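Local atomic coordinates of KLLA0F20702p (Kluyveromyces lactis, PDB entry 5Y5A), a protein that is the yeast telomerase subunit Est1, which probably helps recruit telomerase to telomeres by binding Cdc13. Residues 358-362 and 419-425. Numbering follows the deposited sequence.
Sequences ISMIF and MFQYLAM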
loop_
_atom_site.group_PDB
_atom_site.type_symbol
_atom_site.label_atom_id
_atom_site.label_comp_id
_atom_site.label_asym_id
_atom_site.label_seq_id
_atom_site.Cartn_x
_atom_site.Cartn_y
_atom_site.Cartn_z
ATOM N N ILE A 358 -8.685 14.749 5.086
ATOM C CA ILE A 358 -8.317 13.759 6.097
ATOM C C ILE A 358 -7.810 12.454 5.475
ATOM O O ILE A 358 -6.965 11.777 6.050
ATOM C CB ILE A 358 -9.512 13.459 7.044
ATOM C CG1 ILE A 358 -9.051 12.709 8.287
ATOM C CG2 ILE A 358 -10.606 12.685 6.325
ATOM C CD1 ILE A 358 -8.057 13.467 9.147
ATOM N N SER A 359 -8.294 12.127 4.283
ATOM C CA SER A 359 -7.891 10.893 3.633
ATOM C C SER A 359 -6.400 10.915 3.281
ATOM O O SER A 359 -5.720 9.894 3.369
ATOM C CB SER A 359 -8.730 10.653 2.383
ATOM O OG SER A 359 -8.202 9.580 1.628
ATOM N N MET A 360 -5.898 12.084 2.896
ATOM C CA MET A 360 -4.480 12.243 2.580
ATOM C C MET A 360 -3.654 12.267 3.870
ATOM O O MET A 360 -2.494 11.832 3.899
ATOM C CB MET A 360 -4.248 13.523 1.751
ATOM C CG MET A 360 -2.783 13.748 1.350
ATOM S SD MET A 360 -2.093 12.391 0.339
ATOM C CE MET A 360 -3.068 12.624 -1.141
ATOM N N ILE A 361 -4.250 12.767 4.947
ATOM C CA ILE A 361 -3.539 12.812 6.223
ATOM C C ILE A 361 -3.362 11.397 6.742
ATOM O O ILE A 361 -2.321 11.034 7.295
ATOM C CB ILE A 361 -4.288 13.683 7.254
ATOM C CG1 ILE A 361 -4.177 15.161 6.855
ATOM C CG2 ILE A 361 -3.734 13.452 8.650
ATOM C CD1 ILE A 361 -5.123 16.089 7.588
ATOM N N PHE A 362 -4.391 10.593 6.526
ATOM C CA PHE A 362 -4.371 9.188 6.872
ATOM C C PHE A 362 -3.239 8.491 6.118
ATOM O O PHE A 362 -2.449 7.745 6.701
ATOM C CB PHE A 362 -5.736 8.580 6.534
ATOM C CG PHE A 362 -5.915 7.157 6.985
ATOM C CD1 PHE A 362 -6.356 6.872 8.262
ATOM C CD2 PHE A 362 -5.690 6.106 6.112
ATOM C CE1 PHE A 362 -6.542 5.559 8.679
ATOM C CE2 PHE A 362 -5.882 4.793 6.523
ATOM C CZ PHE A 362 -6.305 4.524 7.807
ATOM N N MET A 419 -16.770 9.878 9.677
ATOM C CA MET A 419 -15.471 9.620 9.074
ATOM C C MET A 419 -14.667 8.622 9.907
ATOM O O MET A 419 -14.301 8.900 11.051
ATOM C CB MET A 419 -14.697 10.930 8.913
ATOM C CG MET A 419 -15.431 11.996 8.105
ATOM S SD MET A 419 -15.708 11.558 6.370
ATOM C CE MET A 419 -14.032 11.448 5.749
ATOM N N PHE A 420 -14.387 7.462 9.324
ATOM C CA PHE A 420 -13.704 6.406 10.052
ATOM C C PHE A 420 -12.274 6.807 10.384
ATOM O O PHE A 420 -11.707 6.303 11.348
ATOM C CB PHE A 420 -13.716 5.091 9.252
ATOM C CG PHE A 420 -12.757 5.069 8.084
ATOM C CD1 PHE A 420 -11.449 4.624 8.248
ATOM C CD2 PHE A 420 -13.167 5.481 6.824
ATOM C CE1 PHE A 420 -10.566 4.607 7.182
ATOM C CE2 PHE A 420 -12.290 5.467 5.751
ATOM C CZ PHE A 420 -10.984 5.031 5.931
ATOM N N GLN A 421 -11.698 7.721 9.602
ATOM C CA GLN A 421 -10.247 7.953 9.667
ATOM C C GLN A 421 -9.748 8.453 11.017
ATOM O O GLN A 421 -8.627 8.144 11.423
ATOM C CB GLN A 421 -9.799 8.948 8.595
ATOM C CG GLN A 421 -9.840 8.419 7.181
ATOM C CD GLN A 421 -11.140 8.755 6.483
ATOM O OE1 GLN A 421 -12.104 9.209 7.111
ATOM N NE2 GLN A 421 -11.173 8.537 5.173
ATOM N N TYR A 422 -10.572 9.236 11.700
ATOM C CA TYR A 422 -10.146 9.873 12.943
ATOM C C TYR A 422 -9.743 8.864 14.012
ATOM O O TYR A 422 -8.623 8.915 14.513
ATOM C CB TYR A 422 -11.246 10.799 13.447
ATOM C CG TYR A 422 -11.404 11.980 12.531
ATOM C CD1 TYR A 422 -10.378 12.909 12.401
ATOM C CD2 TYR A 422 -12.544 12.150 11.766
ATOM C CE1 TYR A 422 -10.494 13.988 11.562
ATOM C CE2 TYR A 422 -12.669 13.237 10.906
ATOM C CZ TYR A 422 -11.634 14.153 10.812
ATOM O OH TYR A 422 -11.730 15.246 9.971
ATOM N N LEU A 423 -10.628 7.925 14.332
ATOM C CA LEU A 423 -10.295 6.912 15.329
ATOM C C LEU A 423 -9.456 5.774 14.728
ATOM O O LEU A 423 -8.723 5.094 15.441
ATOM C CB LEU A 423 -11.570 6.366 15.973
ATOM C CG LEU A 423 -12.339 7.353 16.874
ATOM C CD1 LEU A 423 -13.422 6.636 17.659
ATOM C CD2 LEU A 423 -11.400 8.086 17.833
ATOM N N ALA A 424 -9.552 5.579 13.416
ATOM C CA ALA A 424 -8.721 4.580 12.732
ATOM C C ALA A 424 -7.242 4.920 12.846
ATOM O O ALA A 424 -6.408 4.036 13.001
ATOM C CB ALA A 424 -9.113 4.461 11.267
ATOM N N MET A 425 -6.919 6.206 12.776
ATOM C CA MET A 425 -5.537 6.652 12.921
ATOM C C MET A 425 -5.006 6.338 14.317
ATOM O O MET A 425 -3.862 5.911 14.470
ATOM C CB MET A 425 -5.414 8.159 12.625
ATOM C CG MET A 425 -5.444 8.491 11.129
ATOM S SD MET A 425 -5.092 10.217 10.719
ATOM C CE MET A 425 -6.399 11.062 11.600
HETATM O O HOH W 1 -8.920 7.355 3.642
#
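Ile358 and Phe362, one turn apart on helix 339-379, bury most of their side of this contact against the start of helix 421-433. With CG1 anti to the backbone N (chi1 -166°), Ile358 reaches across to Tyr422: CG1 makes an off-centre CH-pi contact, 4.2 Å from the ring centroid, and CD1 comes within 3.5 Å of Tyr422 CE1. The other branch of Ile358, CG2, meets Met419 CE at 3.7 Å. Without the Tyr422 ring, as with an alanine here, CG1 and CD1 of Ile358 would probably lose their aromatic partner and a gap would open beside them. Met425 runs past Phe362 in the opposite direction, setting CG 3.4 Å from Phe362 CD1, while a bend at the end of the Met425 chain brings its CE to Ile358 CD1. The edge of Phe420 points at the face of Phe362 in a T-shaped pair, planes 73° apart. Gln421 lays its aliphatic part against Ile358 and Phe362; its NE2 donates to a water, 3.0 Å away, that also bonds Ser359 OG. Val409 and Leu405 of helix 385-410 extend the apolar layer. Segments 358-362 and 421-425 run nearly parallel, axes 14° apart and 10.3 Å at closest approach: side-by-side helix packing within the all-helical, TPR-clan Est1 DNA/RNA-binding domain.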